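Local coordinates for protein thymine dioxygenase (Neurospora crassa, PDB 5C3Q) that probably hydroxylates the methyl group of thymine, a metal- and 2-oxoglutarate-dependent reaction of a dioxygenase with a double-stranded beta-helix fold, at residues A[11-16]-A[241-246]; A[21-26]-A[162-167]; A[37-42]-A[266-271]; A[169-172]-A[176-179]; A[210-215]-A[276-281]. All coordinates share one frame; numbering follows the deposited sequence.

Contact 1: residues A[11-16]-A[241-246]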
# COMPACT_ATOMS: atom_id res chain seq x y z
N ASP A 11 -22.64 -1.21 -1.77
CA ASP A 11 -22.89 -0.41 -0.57
C ASP A 11 -22.45 1.05 -0.70
O ASP A 11 -22.04 1.67 0.27
CB ASP A 11 -22.20 -1.06 0.64
CG ASP A 11 -22.83 -0.65 1.95
OD1 ASP A 11 -24.07 -0.66 2.03
OD2 ASP A 11 -22.08 -0.31 2.90
N GLY A 12 -22.56 1.59 -1.91
CA GLY A 12 -22.16 2.97 -2.18
C GLY A 12 -20.68 3.15 -2.46
O GLY A 12 -20.24 4.26 -2.74
N LEU A 13 -19.90 2.06 -2.36
CA LEU A 13 -18.47 2.09 -2.68
C LEU A 13 -18.31 1.71 -4.15
O LEU A 13 -18.61 0.59 -4.53
CB LEU A 13 -17.68 1.11 -1.81
CG LEU A 13 -16.17 1.00 -2.06
CD1 LEU A 13 -15.44 2.27 -1.63
CD2 LEU A 13 -15.60 -0.20 -1.33
N VAL A 14 -17.82 2.66 -4.95
CA VAL A 14 -17.56 2.41 -6.36
C VAL A 14 -16.07 2.63 -6.64
O VAL A 14 -15.58 3.75 -6.57
CB VAL A 14 -18.43 3.32 -7.26
CG1 VAL A 14 -18.14 3.08 -8.74
CG2 VAL A 14 -19.91 3.06 -6.98
N ILE A 15 -15.36 1.54 -6.91
CA ILE A 15 -13.94 1.62 -7.25
C ILE A 15 -13.82 1.37 -8.75
O ILE A 15 -14.08 0.25 -9.20
CB ILE A 15 -13.10 0.59 -6.46
CG1 ILE A 15 -13.27 0.83 -4.96
CG2 ILE A 15 -11.64 0.68 -6.87
CD1 ILE A 15 -12.63 -0.23 -4.07
N PRO A 16 -13.42 2.40 -9.52
CA PRO A 16 -13.37 2.25 -10.97
C PRO A 16 -12.20 1.39 -11.43
O PRO A 16 -11.18 1.31 -10.74
CB PRO A 16 -13.17 3.68 -11.46
CG PRO A 16 -12.41 4.33 -10.37
CD PRO A 16 -12.94 3.73 -9.10
N GLN A 241 -19.33 0.02 5.96
CA GLN A 241 -19.23 -1.43 5.87
C GLN A 241 -18.03 -1.82 5.04
O GLN A 241 -17.75 -1.19 4.01
CB GLN A 241 -20.47 -2.01 5.20
CG GLN A 241 -21.79 -1.59 5.81
CD GLN A 241 -22.13 -2.38 7.05
OE1 GLN A 241 -21.38 -2.36 8.03
NE2 GLN A 241 -23.26 -3.08 7.02
N PHE A 242 -17.33 -2.87 5.47
CA PHE A 242 -16.19 -3.38 4.71
C PHE A 242 -16.67 -4.19 3.51
O PHE A 242 -17.47 -5.12 3.65
CB PHE A 242 -15.28 -4.22 5.60
CG PHE A 242 -14.37 -3.40 6.47
CD1 PHE A 242 -13.25 -2.78 5.93
CD2 PHE A 242 -14.63 -3.23 7.82
CE1 PHE A 242 -12.41 -2.01 6.71
CE2 PHE A 242 -13.79 -2.47 8.62
CZ PHE A 242 -12.68 -1.86 8.06
N ILE A 243 -16.19 -3.81 2.33
CA ILE A 243 -16.58 -4.43 1.07
C ILE A 243 -15.38 -5.14 0.48
O ILE A 243 -14.27 -4.61 0.49
CB ILE A 243 -17.07 -3.37 0.07
CG1 ILE A 243 -18.21 -2.53 0.68
CG2 ILE A 243 -17.49 -4.01 -1.24
CD1 ILE A 243 -19.43 -3.32 1.12
N ASP A 244 -15.61 -6.34 -0.06
CA ASP A 244 -14.55 -7.12 -0.70
C ASP A 244 -13.97 -6.43 -1.93
O ASP A 244 -14.71 -6.05 -2.83
CB ASP A 244 -15.07 -8.51 -1.10
CG ASP A 244 -15.33 -9.40 0.10
OD1 ASP A 244 -14.47 -9.47 0.99
OD2 ASP A 244 -16.40 -10.04 0.14
N ALA A 245 -12.66 -6.25 -1.94
CA ALA A 245 -11.95 -5.76 -3.12
C ALA A 245 -11.51 -6.97 -3.93
O ALA A 245 -10.39 -7.45 -3.78
CB ALA A 245 -10.76 -4.90 -2.72
N THR A 246 -12.42 -7.45 -4.77
CA THR A 246 -12.21 -8.66 -5.57
C THR A 246 -10.92 -8.56 -6.40
O THR A 246 -10.69 -7.54 -7.05
CB THR A 246 -13.40 -8.88 -6.52
OG1 THR A 246 -14.62 -8.75 -5.77
CG2 THR A 246 -13.34 -10.26 -7.18
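L13 lays its CD2 methyl against the branch point of I243, 3.8 Å from CB and 4.0 Å from CG1, and the two side chains lie side by side and run opposite ways. With CG anti to the backbone N (chi1 178°), the branched end of L13 is carried to I243. The outer end of I243 is taken by D11, whose CB sits 3.6 Å from I243 CD1, and I243 therefore bridges the residues on both sides of G12. Beyond it the D11 carboxylate passes Q241: D11 OD2 is 3.2 Å from Q241 CG, a contact with the methylene part of the chain. The carboxylate and the Q241 amide are turned 50° apart and are not bonded to each other. D11 OD2 is instead hydrogen-bonded to S237 OG, which also pairs with Q241 N, so the polar end of D11 is tied to the loop preceding strand 242-244. The side chain of L13 is about 9 Å from that of the metal ligand H273. Strand 13-19 belongs to the large mixed sheet and strand 242-244 is an outermost strand of the four-stranded antiparallel sheet. The segments are joined by side chains, with 212 Å² buried in all, in the manner of two facing sheets of a double-stranded beta-helix.

Contact 2: residues A[21-26]-A[162-167]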
# COMPACT_ATOMS: atom_id res chain seq x y z
N SER A 21 -2.97 2.62 -19.83
CA SER A 21 -2.32 2.85 -21.12
C SER A 21 -3.00 3.99 -21.89
O SER A 21 -2.36 4.66 -22.69
CB SER A 21 -2.32 1.56 -21.96
OG SER A 21 -3.59 1.29 -22.51
N LYS A 22 -4.28 4.21 -21.63
CA LYS A 22 -5.02 5.31 -22.26
C LYS A 22 -4.59 6.69 -21.75
O LYS A 22 -4.70 7.68 -22.48
CB LYS A 22 -6.53 5.09 -22.12
CG LYS A 22 -6.99 3.85 -22.88
CD LYS A 22 -8.49 3.62 -22.81
CE LYS A 22 -8.91 2.56 -23.82
NZ LYS A 22 -10.38 2.30 -23.82
N PHE A 23 -4.09 6.78 -20.51
CA PHE A 23 -3.48 8.02 -20.03
C PHE A 23 -2.09 8.22 -20.65
O PHE A 23 -1.73 9.32 -21.05
CB PHE A 23 -3.36 8.06 -18.50
CG PHE A 23 -2.59 9.25 -17.99
CD1 PHE A 23 -3.14 10.52 -18.03
CD2 PHE A 23 -1.29 9.11 -17.50
CE1 PHE A 23 -2.42 11.63 -17.59
CE2 PHE A 23 -0.57 10.20 -17.05
CZ PHE A 23 -1.14 11.47 -17.09
N LEU A 24 -1.32 7.14 -20.74
CA LEU A 24 0.05 7.22 -21.24
C LEU A 24 0.15 7.36 -22.76
O LEU A 24 1.01 8.08 -23.25
CB LEU A 24 0.86 6.00 -20.77
CG LEU A 24 1.10 5.88 -19.27
CD1 LEU A 24 1.88 4.61 -18.97
CD2 LEU A 24 1.84 7.09 -18.71
N GLU A 25 -0.72 6.67 -23.50
CA GLU A 25 -0.62 6.59 -24.97
C GLU A 25 -1.77 7.22 -25.76
O GLU A 25 -1.68 7.34 -26.97
CB GLU A 25 -0.48 5.13 -25.39
CG GLU A 25 0.85 4.50 -25.00
CD GLU A 25 0.81 2.98 -25.09
OE1 GLU A 25 1.59 2.41 -25.88
OE2 GLU A 25 -0.00 2.36 -24.38
N GLY A 26 -2.86 7.61 -25.09
CA GLY A 26 -4.03 8.14 -25.78
C GLY A 26 -3.83 9.52 -26.37
O GLY A 26 -2.91 10.23 -25.97
N HIS A 162 4.58 5.53 -9.88
CA HIS A 162 4.18 6.58 -8.93
C HIS A 162 4.17 7.94 -9.61
O HIS A 162 3.19 8.69 -9.52
CB HIS A 162 5.13 6.60 -7.73
CG HIS A 162 4.81 7.67 -6.73
ND1 HIS A 162 5.79 8.31 -6.00
CD2 HIS A 162 3.64 8.21 -6.33
CE1 HIS A 162 5.23 9.19 -5.19
NE2 HIS A 162 3.92 9.15 -5.37
N ILE A 163 5.28 8.26 -10.28
CA ILE A 163 5.42 9.54 -10.97
C ILE A 163 4.28 9.73 -11.98
O ILE A 163 3.71 10.81 -12.06
CB ILE A 163 6.81 9.67 -11.63
CG1 ILE A 163 7.88 9.84 -10.55
CG2 ILE A 163 6.86 10.86 -12.60
CD1 ILE A 163 9.29 9.56 -11.02
N GLU A 164 3.95 8.67 -12.72
CA GLU A 164 2.91 8.75 -13.76
C GLU A 164 1.51 8.89 -13.18
O GLU A 164 0.69 9.62 -13.72
CB GLU A 164 2.97 7.54 -14.70
CG GLU A 164 4.29 7.37 -15.46
CD GLU A 164 4.50 8.36 -16.59
OE1 GLU A 164 3.78 9.39 -16.67
OE2 GLU A 164 5.41 8.12 -17.42
N VAL A 165 1.22 8.19 -12.08
CA VAL A 165 -0.08 8.32 -11.42
C VAL A 165 -0.27 9.73 -10.88
O VAL A 165 -1.36 10.29 -11.00
CB VAL A 165 -0.28 7.28 -10.29
CG1 VAL A 165 -1.56 7.56 -9.51
CG2 VAL A 165 -0.34 5.87 -10.86
N MET A 166 0.77 10.32 -10.29
CA MET A 166 0.69 11.70 -9.81
C MET A 166 0.49 12.67 -10.97
O MET A 166 -0.25 13.65 -10.83
CB MET A 166 1.94 12.08 -9.00
CG MET A 166 2.13 11.30 -7.70
SD MET A 166 0.67 11.10 -6.65
CE MET A 166 0.39 12.77 -6.08
N ARG A 167 1.12 12.40 -12.11
CA ARG A 167 0.88 13.19 -13.32
C ARG A 167 -0.58 13.12 -13.75
O ARG A 167 -1.16 14.13 -14.13
CB ARG A 167 1.80 12.76 -14.47
CG ARG A 167 3.22 13.25 -14.31
CD ARG A 167 4.15 12.70 -15.38
NE ARG A 167 5.52 13.12 -15.12
CZ ARG A 167 6.59 12.71 -15.80
NH1 ARG A 167 6.47 11.86 -16.81
NH2 ARG A 167 7.79 13.16 -15.47
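A nearly perpendicular helix pair brings F23 and L24 of the short helix 21-25 against E164 and R167 of the long helix 147-173. The local axes approach to 11.0 Å with 83° between them, and at that separation the meeting is made by the side chains of the short helix. F23, with CG anti to the backbone N (chi1 173°), sends its ring end to the main chain of the long helix: CE2 is 3.6 Å from E164 O and CZ is 3.8 Å from R167 C, both approached obliquely. L24 covers the acid across from it. Its CD2 methyl lies 3.6 Å from E164 CD, and the two chains cross at about a right angle, E164 being bent at chi2. One turn on, R167 NH1 forms a long salt bridge of 3.7 Å with E164 OE1, while R167 NH2 pairs with D181. An alanine in place of E164 would probably uncover the L24 methyl on that side and cost R167 NH1 its long ionic partner, the D181 bridge remaining. The chemistry is therefore mixed: apolar groups rest on a helix backbone and on a carboxylate, which suggests a contact held by shape more than by polar bonds between the helices.

Contact 3: residues A[37-42]-A[266-271]. With EDO (1,2-ethanediol), chain H.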
# COMPACT_ATOMS: atom_id res chain seq x y z
N ALA A 37 -10.94 10.49 -14.73
CA ALA A 37 -11.53 9.27 -14.14
C ALA A 37 -10.70 8.78 -12.95
O ALA A 37 -11.25 8.38 -11.93
CB ALA A 37 -11.64 8.17 -15.19
N ILE A 38 -9.37 8.82 -13.11
CA ILE A 38 -8.45 8.48 -12.03
C ILE A 38 -8.67 9.41 -10.84
O ILE A 38 -8.86 8.94 -9.72
CB ILE A 38 -6.98 8.54 -12.52
CG1 ILE A 38 -6.70 7.38 -13.48
CG2 ILE A 38 -6.01 8.51 -11.34
CD1 ILE A 38 -5.43 7.53 -14.29
N LEU A 39 -8.65 10.71 -11.09
CA LEU A 39 -8.88 11.70 -10.03
C LEU A 39 -10.24 11.52 -9.36
O LEU A 39 -10.33 11.54 -8.14
CB LEU A 39 -8.76 13.12 -10.58
CG LEU A 39 -9.00 14.23 -9.56
CD1 LEU A 39 -8.01 14.15 -8.41
CD2 LEU A 39 -8.95 15.60 -10.22
N HIS A 40 -11.29 11.33 -10.14
CA HIS A 40 -12.63 11.14 -9.59
C HIS A 40 -12.67 9.93 -8.65
O HIS A 40 -13.31 9.99 -7.60
CB HIS A 40 -13.67 11.00 -10.70
CG HIS A 40 -15.08 10.94 -10.20
ND1 HIS A 40 -15.76 12.05 -9.76
CD2 HIS A 40 -15.93 9.90 -10.07
CE1 HIS A 40 -16.97 11.71 -9.38
NE2 HIS A 40 -17.10 10.40 -9.55
N GLY A 41 -11.98 8.86 -9.03
CA GLY A 41 -11.84 7.68 -8.17
C GLY A 41 -11.19 8.00 -6.82
O GLY A 41 -11.69 7.57 -5.78
N PHE A 42 -10.10 8.75 -6.85
CA PHE A 42 -9.42 9.14 -5.61
C PHE A 42 -10.28 10.11 -4.77
O PHE A 42 -10.21 10.08 -3.55
CB PHE A 42 -8.05 9.76 -5.89
CG PHE A 42 -7.01 8.78 -6.38
CD1 PHE A 42 -6.79 7.58 -5.71
CD2 PHE A 42 -6.24 9.06 -7.50
CE1 PHE A 42 -5.83 6.69 -6.15
CE2 PHE A 42 -5.28 8.17 -7.94
CZ PHE A 42 -5.07 6.98 -7.27
N ASP A 266 -8.20 17.40 1.81
CA ASP A 266 -9.30 16.42 1.87
C ASP A 266 -10.22 16.38 0.64
O ASP A 266 -11.36 15.93 0.75
CB ASP A 266 -10.12 16.59 3.16
CG ASP A 266 -9.36 16.17 4.40
OD1 ASP A 266 -8.42 15.37 4.28
OD2 ASP A 266 -9.71 16.65 5.50
N THR A 267 -9.74 16.82 -0.52
CA THR A 267 -10.50 16.61 -1.75
C THR A 267 -10.27 15.17 -2.23
O THR A 267 -11.13 14.59 -2.89
CB THR A 267 -10.14 17.62 -2.86
OG1 THR A 267 -8.74 17.58 -3.12
CG2 THR A 267 -10.55 19.02 -2.45
N ILE A 268 -9.12 14.60 -1.88
CA ILE A 268 -8.82 13.19 -2.13
C ILE A 268 -8.97 12.40 -0.83
O ILE A 268 -8.57 12.88 0.24
CB ILE A 268 -7.41 13.02 -2.73
CG1 ILE A 268 -7.44 13.49 -4.19
CG2 ILE A 268 -6.95 11.57 -2.62
CD1 ILE A 268 -6.08 13.63 -4.85
N LYS A 269 -9.54 11.20 -0.92
CA LYS A 269 -9.85 10.38 0.25
C LYS A 269 -8.77 9.34 0.52
O LYS A 269 -8.24 8.74 -0.42
CB LYS A 269 -11.19 9.63 0.05
CG LYS A 269 -12.33 10.46 -0.50
CD LYS A 269 -12.74 11.60 0.42
CE LYS A 269 -13.87 12.40 -0.20
NZ LYS A 269 -14.42 13.43 0.71
N SER A 270 -8.45 9.13 1.79
CA SER A 270 -7.63 8.01 2.22
C SER A 270 -8.53 7.08 3.01
O SER A 270 -9.02 7.44 4.08
CB SER A 270 -6.46 8.47 3.10
OG SER A 270 -5.69 7.35 3.50
N THR A 271 -8.76 5.89 2.48
CA THR A 271 -9.85 5.03 2.93
C THR A 271 -9.35 3.85 3.74
O THR A 271 -8.31 3.26 3.42
CB THR A 271 -10.66 4.55 1.71
OG1 THR A 271 -11.10 5.69 0.97
CG2 THR A 271 -11.88 3.73 2.12
C1 EDO H . -14.95 6.22 1.01
O1 EDO H . -15.99 6.26 1.99
C2 EDO H . -14.03 7.42 1.22
O2 EDO H . -13.10 7.15 2.27
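The backbone of K269 donates to the carbonyl of F42 in an almost linear hydrogen bond, N to O 2.9 Å with an N-H...O angle of 177°, the donor tilted 24° from the carbonyl plane. It joins helix 28-44, in the N-terminal part of this dioxygenase, to the loop that leads into strand 273-275 of the double-stranded beta-helix core, which starts with the metal ligand H273. Beside the bond, I268 points two branches at the helix. Its CG2 rests 3.9 Å from F42 CB, while CD1 reaches on to L39 CD1 at 4.1 Å, the L39 and I268 chains crossing at about a right angle. I268 CG1 is anti to the carbonyl carbon (chi1 -73°), which carries CD1 toward L39. M173 of helix 147-173 touches both L39 and I268, making this a three-way apolar junction. With an alanine at I268, the CG2 and CD1 contacts would go, and L39 and the F42 methylene would probably be left facing a gap. The K269 chain bends past the F42 carbonyl, CG 3.7 Å from O. Farther along, T271 OG1 is hydrogen-bonded to A45 O and accepts from a bound 1,2-ethanediol through its O2, at 2.8 Å.

Contact 4: residues A[169-172]-A[176-179]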
# COMPACT_ATOMS: atom_id res chain seq x y z
N ILE A 169 -3.13 12.56 -11.75
CA ILE A 169 -3.83 13.37 -10.77
C ILE A 169 -3.73 14.86 -11.12
O ILE A 169 -4.73 15.58 -11.06
CB ILE A 169 -3.31 13.10 -9.34
CG1 ILE A 169 -3.79 11.71 -8.88
CG2 ILE A 169 -3.76 14.18 -8.38
CD1 ILE A 169 -3.14 11.22 -7.61
N ALA A 170 -2.54 15.32 -11.48
CA ALA A 170 -2.32 16.73 -11.83
C ALA A 170 -3.12 17.13 -13.07
O ALA A 170 -3.78 18.17 -13.09
CB ALA A 170 -0.84 17.01 -12.04
N VAL A 171 -3.07 16.28 -14.09
CA VAL A 171 -3.81 16.53 -15.33
C VAL A 171 -5.31 16.55 -15.02
O VAL A 171 -6.03 17.40 -15.54
CB VAL A 171 -3.47 15.49 -16.42
CG1 VAL A 171 -4.41 15.62 -17.62
CG2 VAL A 171 -2.03 15.66 -16.88
N GLY A 172 -5.77 15.64 -14.17
CA GLY A 172 -7.17 15.60 -13.77
C GLY A 172 -7.60 16.86 -13.03
O GLY A 172 -8.71 17.35 -13.20
N ASP A 176 -0.51 22.18 -13.65
CA ASP A 176 0.63 21.78 -14.47
C ASP A 176 0.81 20.26 -14.37
O ASP A 176 0.85 19.71 -13.27
CB ASP A 176 1.90 22.51 -14.02
CG ASP A 176 3.04 22.37 -15.01
OD1 ASP A 176 3.63 21.27 -15.10
OD2 ASP A 176 3.33 23.37 -15.71
N ALA A 177 0.88 19.60 -15.52
CA ALA A 177 0.97 18.14 -15.57
C ALA A 177 2.14 17.58 -14.75
O ALA A 177 2.06 16.47 -14.23
CB ALA A 177 1.07 17.66 -17.02
N ASN A 178 3.22 18.36 -14.64
CA ASN A 178 4.42 17.92 -13.93
C ASN A 178 4.55 18.54 -12.54
O ASN A 178 5.64 18.55 -11.97
CB ASN A 178 5.66 18.24 -14.78
CG ASN A 178 5.64 17.54 -16.12
OD1 ASN A 178 5.30 18.14 -17.14
ND2 ASN A 178 5.97 16.26 -16.13
N TYR A 179 3.44 19.02 -11.98
CA TYR A 179 3.45 19.66 -10.66
C TYR A 179 4.09 18.79 -9.57
O TYR A 179 4.86 19.29 -8.75
CB TYR A 179 2.02 20.03 -10.24
CG TYR A 179 1.96 20.65 -8.86
CD1 TYR A 179 2.14 22.02 -8.69
CD2 TYR A 179 1.74 19.87 -7.73
CE1 TYR A 179 2.10 22.59 -7.42
CE2 TYR A 179 1.70 20.43 -6.46
CZ TYR A 179 1.88 21.79 -6.32
OH TYR A 179 1.83 22.35 -5.06
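D176 meets A170 through its backbone carbonyl, with D176 O 3.4 Å from A170 CB, and opens a type I beta turn that runs to Y179 just after the end of helix 147-173. The CB of D176 points away from the helix, and its carboxylate is used within the turn. D176 OD1 accepts from N178 N at 3.0 Å, with an N-H...O angle of 153°, which makes an Asx turn. The amide comes to the anti side of the carboxylate, 16° out of its plane. A177 brings the apolar contact of the turn. Its CB lies 3.7 Å from V171 CG2, the branch of V171 that stands anti to the carbonyl carbon, and A177 O lies 3.7 Å from A170 CB. The A170 methyl thus sits close to two successive carbonyl oxygens, a close fit to the turn backbone. V171 also packs on L32 and A35 of helix 28-44, so that helix and the turn both rest on this valine. The CB of N178 points away from the helix, and its ND2 is given to D181 OD2, tying the turn to the helix 181-184 that comes next. Y179 closes the turn. Its ring leaves the helix, meets F183 with planes about 30° apart and touches P307. The turn itself is locked by Y179 N donating to D176 O at 3.0 Å.

Contact 5: residues A[210-215]-A[276-281]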
# COMPACT_ATOMS: atom_id res chain seq x y z
N GLN A 210 -9.70 -12.21 15.02
CA GLN A 210 -8.50 -12.55 14.26
C GLN A 210 -8.58 -12.07 12.81
O GLN A 210 -9.56 -12.35 12.13
CB GLN A 210 -8.32 -14.07 14.27
CG GLN A 210 -7.17 -14.61 13.44
CD GLN A 210 -5.84 -14.46 14.15
OE1 GLN A 210 -5.50 -15.26 15.02
NE2 GLN A 210 -5.09 -13.43 13.78
N VAL A 211 -7.55 -11.38 12.33
CA VAL A 211 -7.47 -11.01 10.90
C VAL A 211 -6.09 -11.30 10.31
O VAL A 211 -5.17 -11.70 11.02
CB VAL A 211 -7.86 -9.53 10.67
CG1 VAL A 211 -9.30 -9.29 11.07
CG2 VAL A 211 -6.92 -8.58 11.41
N ARG A 212 -5.97 -11.12 9.00
CA ARG A 212 -4.69 -11.25 8.32
C ARG A 212 -3.93 -9.92 8.35
O ARG A 212 -2.72 -9.91 8.55
CB ARG A 212 -4.88 -11.77 6.89
CG ARG A 212 -4.84 -13.29 6.81
CD ARG A 212 -5.04 -13.83 5.40
NE ARG A 212 -4.47 -15.17 5.25
CZ ARG A 212 -4.67 -15.99 4.22
NH1 ARG A 212 -5.45 -15.63 3.20
NH2 ARG A 212 -4.08 -17.18 4.21
N ALA A 213 -4.65 -8.82 8.15
CA ALA A 213 -4.09 -7.47 8.33
C ALA A 213 -5.13 -6.55 8.96
O ALA A 213 -6.22 -6.38 8.41
CB ALA A 213 -3.62 -6.89 7.00
N GLY A 214 -4.79 -5.95 10.10
CA GLY A 214 -5.71 -5.07 10.83
C GLY A 214 -6.11 -3.84 10.04
O GLY A 214 -5.35 -3.36 9.19
N GLU A 215 -7.31 -3.34 10.31
CA GLU A 215 -7.81 -2.14 9.64
C GLU A 215 -6.89 -0.94 9.88
O GLU A 215 -6.36 -0.75 10.97
CB GLU A 215 -9.25 -1.82 10.06
CG GLU A 215 -9.45 -1.45 11.52
CD GLU A 215 -10.89 -1.09 11.83
OE1 GLU A 215 -11.80 -1.69 11.22
OE2 GLU A 215 -11.12 -0.22 12.70
N VAL A 276 -8.95 -9.85 5.64
CA VAL A 276 -9.60 -10.86 6.47
C VAL A 276 -9.56 -12.19 5.74
O VAL A 276 -8.85 -12.35 4.75
CB VAL A 276 -11.05 -10.45 6.84
CG1 VAL A 276 -11.04 -9.19 7.68
CG2 VAL A 276 -11.91 -10.26 5.59
N GLU A 277 -10.31 -13.17 6.25
CA GLU A 277 -10.51 -14.43 5.55
C GLU A 277 -10.97 -14.19 4.12
O GLU A 277 -11.75 -13.27 3.88
CB GLU A 277 -11.55 -15.29 6.26
CG GLU A 277 -11.02 -16.06 7.46
CD GLU A 277 -12.06 -16.99 8.04
OE1 GLU A 277 -11.95 -18.22 7.82
OE2 GLU A 277 -13.00 -16.49 8.69
N PRO A 278 -10.50 -15.01 3.17
CA PRO A 278 -11.09 -14.96 1.83
C PRO A 278 -12.58 -15.30 1.89
O PRO A 278 -12.98 -16.10 2.73
CB PRO A 278 -10.32 -16.05 1.06
CG PRO A 278 -9.10 -16.34 1.86
CD PRO A 278 -9.40 -15.99 3.28
N PRO A 279 -13.40 -14.70 1.01
CA PRO A 279 -14.86 -14.87 1.08
C PRO A 279 -15.40 -16.27 0.72
O PRO A 279 -16.62 -16.46 0.70
CB PRO A 279 -15.39 -13.82 0.09
CG PRO A 279 -14.26 -13.57 -0.85
CD PRO A 279 -13.01 -13.72 -0.03
N LYS A 280 -14.52 -17.24 0.47
CA LYS A 280 -14.94 -18.61 0.14
C LYS A 280 -14.85 -19.54 1.35
O LYS A 280 -13.93 -19.42 2.16
CB LYS A 280 -14.10 -19.18 -1.01
CG LYS A 280 -12.62 -19.38 -0.70
CD LYS A 280 -11.89 -20.10 -1.82
CE LYS A 280 -12.30 -21.56 -1.92
NZ LYS A 280 -11.36 -22.34 -2.77
N GLN A 281 -15.80 -20.48 1.45
CA GLN A 281 -15.76 -21.49 2.50
C GLN A 281 -14.75 -22.57 2.16
O GLN A 281 -14.78 -23.13 1.06
CB GLN A 281 -17.14 -22.14 2.69
CG GLN A 281 -17.21 -23.08 3.90
CD GLN A 281 -17.91 -24.39 3.61
OE1 GLN A 281 -19.14 -24.45 3.59
NE2 GLN A 281 -17.13 -25.45 3.39
O HOH W 1 -7.10 -13.40 2.86
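V211 and V276 cross obliquely and touch through one methyl each, V211 CG1 to V276 CG1 at 3.8 Å. In both residues CG1 stands anti to the carbonyl carbon and is the branch that touches. R212, the next residue along from V211, extends toward P278. Its chain, extended from CG to NE, passes V276 O with CD 4.1 Å away and crosses P278 at about a right angle. R212 NH1 is 4.0 Å from P278 CG, which approaches the guanidinium obliquely. The polar part of this meeting is carried by a water lying at the guanidinium edge, in its plane. It accepts from R212 NH1 at 2.8 Å and donates to V276 O at 2.8 Å, so the arginine reaches the carbonyl through a bridge. The other end of the group is fixed as well, because R212 NH2 is hydrogen-bonded to P286 O and P197 O, and together these bonds would restrict rotation of the guanidinium. R212 and A213 both face V275, a classic beta bulge at the start of strand 213-216. In the surrounding fold the R212 side chain lies between strands 190-200 and 284-295. It touches Y196 of the first and R288 of the second, both of them 2-oxoglutarate ligands, which makes it a second-shell neighbour of that site, while P278 leans on H285 of strand 284-295.

Overall arrangement
Contacts 2, 3 and 4 form one continuous region. Helix 147-173 supplies one side of contacts 2 and 4, whose centres are 10 Å apart, and F42 of contact 3 touches both V165 and I169 of that helix. Contact 3 also meets contact 1, with P16 CG 4.0 Å from G41 CA. Contact 1 reaches contact 5 through the shared four-stranded sheet, where F242 CZ lies 3.3 Å from E215 OE1. Contacts 4 and 5 stand on opposite sides of the chain's centre, their centres 37 Å apart. Contact 5 comes nearest the bound 2-oxoglutarate (R212 side chain about 7 Å away), while L13 of contact 1 is about 14 Å from it and F42 of contact 3 about 13 Å from nickel and thymine. Contacts 2 and 4 lie away from the site.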